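Local atomic coordinates of protein CT_858 (Chlamydia trachomatis, PDB entry 3DOR), a protein that probably acts as a secreted serine-type endopeptidase, the chlamydial protease known as CPAF, here in its mature form. Residues Y99-M104 with N541-K546; G486-G491 with E526-E531. One frame throughout, in Å; residues are numbered along the deposited sequence.

Interaction 1 of 2, residues Y99-M104 with N541-K546; sequences YFVDIM and NDIRYK
I543, R544 and K546 meet the strand at Y99 and V101, with 323 Å² buried in all. At the start of the helical segment N541 works indirectly: its OD1 accepts a hydrogen bond from R544 NH1 at 2.9 Å, lying almost in the guanidinium plane, which limits how that group can rotate. I543 supplies the apolar centre. Its CG2 branch, set anti to the backbone N (CG1 at chi1 -60°), reaches across the gap and lies 3.4 Å from V101 CG1, closer than usual for two methyl groups. The same CG2 is 3.9 Å from Y99 CB, so a single methyl touches both strand side chains, the tyrosine at its root. R544 runs toward the far end of that tyrosine. Its guanidinium is turned 84° from the phenol plane, and NH2 comes 3.6 Å from Y99 OH, a polar approach rather than a hydrogen bond. Past R544 the chain turns, with K546 N bonded to I543 O. The K546 side chain bends at chi3 (75°) as it runs to the strand, laying CD and CE against the carbonyl oxygen of V101. NZ donates to that V101 O at 3.0 Å, nearly in line with the C=O bond. D102 OD1 stands 4.1 Å from K546 NZ, too far for a salt bridge, but its charge would probably still attract the ammonium. V101 and D102 both face T89 of strand 83-92, a classic beta bulge in the antiparallel sheet of the PDZ domain. Strand 98-103 is flanked in that sheet by 83-92 and 115-119, while N541 and D542 are tied by hydrogen bonds to E550 and Y551 at the start of helix 549-564.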
loop_
_atom_site.group_PDB
_atom_site.type_symbol
_atom_site.label_atom_id
_atom_site.label_comp_id
_atom_site.label_asym_id
_atom_site.label_seq_id
_atom_site.Cartn_x
_atom_site.Cartn_y
_atom_site.Cartn_z
ATOM N N TYR B 99 1.115 29.592 27.873
ATOM C CA TYR B 99 0.240 29.244 28.990
ATOM C C TYR B 99 -0.245 27.802 28.960
ATOM O O TYR B 99 -0.500 27.246 27.892
ATOM C CB TYR B 99 -0.992 30.146 29.019
ATOM C CG TYR B 99 -0.691 31.607 29.211
ATOM C CD1 TYR B 99 -0.461 32.444 28.118
ATOM C CD2 TYR B 99 -0.620 32.156 30.491
ATOM C CE1 TYR B 99 -0.164 33.800 28.296
ATOM C CE2 TYR B 99 -0.325 33.504 30.682
ATOM C CZ TYR B 99 -0.097 34.315 29.583
ATOM O OH TYR B 99 0.220 35.635 29.772
ATOM N N PHE B 100 -0.372 27.204 30.141
ATOM C CA PHE B 100 -0.875 25.846 30.251
ATOM C C PHE B 100 -2.391 25.945 30.051
ATOM O O PHE B 100 -3.056 26.727 30.736
ATOM C CB PHE B 100 -0.570 25.260 31.639
ATOM C CG PHE B 100 0.882 24.894 31.847
ATOM C CD1 PHE B 100 1.800 25.843 32.283
ATOM C CD2 PHE B 100 1.329 23.605 31.582
ATOM C CE1 PHE B 100 3.141 25.516 32.452
ATOM C CE2 PHE B 100 2.667 23.266 31.744
ATOM C CZ PHE B 100 3.579 24.224 32.180
ATOM N N VAL B 101 -2.930 25.191 29.097
ATOM C CA VAL B 101 -4.371 25.207 28.853
ATOM C C VAL B 101 -4.993 23.870 29.202
ATOM O O VAL B 101 -6.212 23.711 29.148
ATOM C CB VAL B 101 -4.725 25.538 27.387
ATOM C CG1 VAL B 101 -4.393 26.989 27.095
ATOM C CG2 VAL B 101 -3.977 24.594 26.440
ATOM N N ASP B 102 -4.158 22.901 29.560
ATOM C CA ASP B 102 -4.678 21.604 29.950
ATOM C C ASP B 102 -3.689 20.786 30.773
ATOM O O ASP B 102 -2.482 20.801 30.523
ATOM C CB ASP B 102 -5.124 20.820 28.717
ATOM C CG ASP B 102 -6.217 19.813 29.035
ATOM O OD1 ASP B 102 -6.764 19.864 30.159
ATOM O OD2 ASP B 102 -6.534 18.983 28.158
ATOM N N ILE B 103 -4.232 20.084 31.765
ATOM C CA ILE B 103 -3.465 19.230 32.662
ATOM C C ILE B 103 -4.111 17.848 32.582
ATOM O O ILE B 103 -5.310 17.708 32.829
ATOM C CB ILE B 103 -3.552 19.735 34.119
ATOM C CG1 ILE B 103 -3.178 21.221 34.192
ATOM C CG2 ILE B 103 -2.641 18.905 35.010
ATOM C CD1 ILE B 103 -1.804 21.545 33.655
ATOM N N MET B 104 -3.330 16.829 32.237
ATOM C CA MET B 104 -3.886 15.485 32.112
ATOM C C MET B 104 -3.305 14.449 33.074
ATOM O O MET B 104 -3.005 13.326 32.676
ATOM C CB MET B 104 -3.725 14.980 30.674
ATOM C CG MET B 104 -4.378 15.861 29.608
ATOM S SD MET B 104 -3.428 17.351 29.215
ATOM C CE MET B 104 -2.334 16.730 27.960
ATOM N N ASN B 541 -5.823 36.787 27.595
ATOM C CA ASN B 541 -7.111 36.722 28.281
ATOM C C ASN B 541 -7.999 35.618 27.700
ATOM O O ASN B 541 -8.790 35.000 28.421
ATOM C CB ASN B 541 -7.840 38.066 28.207
ATOM C CG ASN B 541 -7.225 39.110 29.123
ATOM O OD1 ASN B 541 -6.662 38.770 30.165
ATOM N ND2 ASN B 541 -7.336 40.384 28.747
ATOM N N ASP B 542 -7.874 35.373 26.400
ATOM C CA ASP B 542 -8.658 34.318 25.765
ATOM C C ASP B 542 -8.200 32.982 26.314
ATOM O O ASP B 542 -9.008 32.133 26.687
ATOM C CB ASP B 542 -8.435 34.289 24.251
ATOM C CG ASP B 542 -9.223 35.341 23.523
ATOM O OD1 ASP B 542 -10.402 35.559 23.893
ATOM O OD2 ASP B 542 -8.665 35.928 22.569
ATOM N N ILE B 543 -6.881 32.828 26.356
ATOM C CA ILE B 543 -6.227 31.604 26.789
ATOM C C ILE B 543 -6.144 31.350 28.289
ATOM O O ILE B 543 -6.416 30.240 28.743
ATOM C CB ILE B 543 -4.796 31.554 26.201
ATOM C CG1 ILE B 543 -4.877 31.571 24.673
ATOM C CG2 ILE B 543 -4.060 30.323 26.685
ATOM C CD1 ILE B 543 -3.547 31.752 23.983
ATOM N N ARG B 544 -5.780 32.368 29.058
ATOM C CA ARG B 544 -5.616 32.190 30.495
ATOM C C ARG B 544 -6.586 31.207 31.149
ATOM O O ARG B 544 -6.150 30.263 31.807
ATOM C CB ARG B 544 -5.657 33.533 31.232
ATOM C CG ARG B 544 -5.289 33.383 32.709
ATOM C CD ARG B 544 -4.921 34.703 33.388
ATOM N NE ARG B 544 -3.749 35.351 32.795
ATOM C CZ ARG B 544 -3.807 36.354 31.919
ATOM N NH1 ARG B 544 -4.980 36.833 31.522
ATOM N NH2 ARG B 544 -2.687 36.892 31.452
ATOM N N TYR B 545 -7.888 31.401 30.977
ATOM C CA TYR B 545 -8.835 30.479 31.598
ATOM C C TYR B 545 -9.736 29.756 30.590
ATOM O O TYR B 545 -10.841 29.326 30.912
ATOM C CB TYR B 545 -9.664 31.226 32.655
ATOM C CG TYR B 545 -8.812 31.777 33.795
ATOM C CD1 TYR B 545 -9.132 32.985 34.417
ATOM C CD2 TYR B 545 -7.666 31.101 34.227
ATOM C CE1 TYR B 545 -8.323 33.511 35.437
ATOM C CE2 TYR B 545 -6.857 31.615 35.244
ATOM C CZ TYR B 545 -7.188 32.820 35.841
ATOM O OH TYR B 545 -6.374 33.332 36.830
ATOM N N LYS B 546 -9.243 29.628 29.364
ATOM C CA LYS B 546 -9.960 28.928 28.305
ATOM C C LYS B 546 -11.350 29.439 27.962
ATOM O O LYS B 546 -12.186 28.667 27.498
ATOM C CB LYS B 546 -10.047 27.444 28.661
ATOM C CG LYS B 546 -8.694 26.781 28.694
ATOM C CD LYS B 546 -8.642 25.633 29.685
ATOM C CE LYS B 546 -9.358 24.412 29.183
ATOM N NZ LYS B 546 -9.025 23.251 30.055
#

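Interaction 2 of 2, residues G486-G491 with E526-E531; sequences GTRTAG and ENIGVE
R488 and I528 run alongside one another in the same direction, while the E531 side chain passes the arginine at a slant. The arginine is extended as far as CG and CD and bends at chi3 (-63°), bringing NH1 to I528 O at 2.9 Å; the oxygen lies somewhat out of the guanidinium plane. E531 CB sits over one face of that group, 3.7 Å from R488 NH2. The carboxylate makes no direct bond to the arginine: water 1, at the guanidinium edge, accepts from R488 NH1 and donates to E531 OE1, and E531 is also held by salt bridges to R519 and K477. The two loops run antiparallel within the peptidase S41 region, one following strand 483-486 and the other leading into its parallel neighbour 534-535. T489 and V530 stand side by side and bond both ways. T489 N gives to V530 O at 3.0 Å, and V530 N gives to T489 OG1 at 2.8 Å, a hydroxyl also hydrogen-bonded to D470. Farther along, the backbones close to 3.6 Å between G491 CA and G529 CA, with no side chain on either residue to hold them apart. G491 O then accepts from N527 N at 2.7 Å, beside E526, whose carboxylate is salt-bridged to K28.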
loop_
_atom_site.group_PDB
_atom_site.type_symbol
_atom_site.label_atom_id
_atom_site.label_comp_id
_atom_site.label_asym_id
_atom_site.label_seq_id
_atom_site.Cartn_x
_atom_site.Cartn_y
_atom_site.Cartn_z
ATOM N N GLY B 486 -9.315 34.742 11.871
ATOM C CA GLY B 486 -8.383 33.999 12.707
ATOM C C GLY B 486 -6.940 34.313 12.362
ATOM O O GLY B 486 -6.559 35.483 12.217
ATOM N N THR B 487 -6.122 33.273 12.249
ATOM C CA THR B 487 -4.735 33.470 11.872
ATOM C C THR B 487 -4.395 32.604 10.659
ATOM O O THR B 487 -5.010 31.550 10.433
ATOM C CB THR B 487 -3.748 33.183 13.059
ATOM O OG1 THR B 487 -3.979 31.880 13.613
ATOM C CG2 THR B 487 -3.932 34.238 14.157
ATOM N N ARG B 488 -3.427 33.084 9.878
ATOM C CA ARG B 488 -2.943 32.438 8.662
ATOM C C ARG B 488 -2.745 30.929 8.811
ATOM O O ARG B 488 -2.193 30.462 9.814
ATOM C CB ARG B 488 -1.620 33.111 8.250
ATOM C CG ARG B 488 -0.941 32.556 7.016
ATOM C CD ARG B 488 0.416 33.267 6.764
ATOM N NE ARG B 488 0.259 34.700 6.500
ATOM C CZ ARG B 488 -0.021 35.225 5.310
ATOM N NH1 ARG B 488 -0.174 34.445 4.249
ATOM N NH2 ARG B 488 -0.177 36.538 5.183
ATOM N N THR B 489 -3.180 30.172 7.802
ATOM C CA THR B 489 -3.036 28.718 7.825
ATOM C C THR B 489 -1.570 28.300 7.603
ATOM O O THR B 489 -0.741 29.100 7.151
ATOM C CB THR B 489 -3.966 28.046 6.766
ATOM O OG1 THR B 489 -3.596 28.474 5.450
ATOM C CG2 THR B 489 -5.446 28.433 7.019
ATOM N N ALA B 490 -1.263 27.044 7.922
ATOM C CA ALA B 490 0.095 26.509 7.821
ATOM C C ALA B 490 0.777 26.559 6.461
ATOM O O ALA B 490 1.938 26.956 6.358
ATOM C CB ALA B 490 0.121 25.083 8.339
ATOM N N GLY B 491 0.078 26.131 5.422
ATOM C CA GLY B 491 0.671 26.151 4.105
ATOM C C GLY B 491 1.264 24.835 3.635
ATOM O O GLY B 491 2.451 24.760 3.297
ATOM N N GLU B 526 2.116 26.617 -0.421
ATOM C CA GLU B 526 3.234 26.044 0.337
ATOM C C GLU B 526 3.911 27.088 1.226
ATOM O O GLU B 526 4.298 28.147 0.739
ATOM C CB GLU B 526 4.267 25.447 -0.633
ATOM C CG GLU B 526 5.362 24.617 0.028
ATOM C CD GLU B 526 4.826 23.382 0.735
ATOM O OE1 GLU B 526 3.687 22.969 0.434
ATOM O OE2 GLU B 526 5.550 22.812 1.585
ATOM N N ASN B 527 4.034 26.786 2.519
ATOM C CA ASN B 527 4.667 27.683 3.493
ATOM C C ASN B 527 3.925 28.974 3.813
ATOM O O ASN B 527 3.721 29.301 4.983
ATOM C CB ASN B 527 6.085 28.056 3.034
ATOM C CG ASN B 527 7.025 26.881 3.063
ATOM O OD1 ASN B 527 7.300 26.316 4.124
ATOM N ND2 ASN B 527 7.518 26.491 1.893
ATOM N N ILE B 528 3.554 29.711 2.769
ATOM C CA ILE B 528 2.862 30.995 2.897
ATOM C C ILE B 528 1.441 30.887 3.461
ATOM O O ILE B 528 0.942 31.818 4.081
ATOM C CB ILE B 528 2.775 31.710 1.525
ATOM C CG1 ILE B 528 4.174 31.886 0.938
ATOM C CG2 ILE B 528 2.123 33.072 1.685
ATOM C CD1 ILE B 528 5.146 32.567 1.871
ATOM N N GLY B 529 0.791 29.757 3.219
ATOM C CA GLY B 529 -0.552 29.567 3.719
ATOM C C GLY B 529 -1.582 30.523 3.162
ATOM O O GLY B 529 -1.362 31.206 2.157
ATOM N N VAL B 530 -2.722 30.569 3.836
ATOM C CA VAL B 530 -3.827 31.411 3.429
ATOM C C VAL B 530 -4.116 32.414 4.530
ATOM O O VAL B 530 -4.320 32.049 5.694
ATOM C CB VAL B 530 -5.085 30.561 3.185
ATOM C CG1 VAL B 530 -6.234 31.432 2.726
ATOM C CG2 VAL B 530 -4.774 29.476 2.167
ATOM N N GLU B 531 -4.127 33.681 4.143
ATOM C CA GLU B 531 -4.389 34.769 5.059
ATOM C C GLU B 531 -5.887 34.946 5.249
ATOM O O GLU B 531 -6.676 34.669 4.341
ATOM C CB GLU B 531 -3.790 36.077 4.510
ATOM C CG GLU B 531 -4.568 36.736 3.346
ATOM C CD GLU B 531 -4.575 35.920 2.038
ATOM O OE1 GLU B 531 -3.665 35.089 1.821
ATOM O OE2 GLU B 531 -5.492 36.128 1.207
HETATM O O HOH W 1 -1.074 35.720 1.679
HETATM O O HOH W 2 4.310 22.641 3.937
#

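The centres of interactions 1 and 2 lie 24 Å apart, and their nearest atoms are about 10 Å from each other without touching. Along the chain the order is 99-104, 486-491, 526-531 and 541-546, so interaction 1 spans interaction 2. They are joined by the edge of the mixed sheet: 486-491 leaves strand 483-486, the loop 526-531 leads into the neighbouring strand 534-535, and helix 540-544 follows that strand. Interaction 2 thus ties two loops within the S41 peptidase region, closer to the centre of the chain, whereas interaction 1 brings the chain following that sheet edge against a strand of the separate antiparallel PDZ sheet, joining distant parts of the sequence.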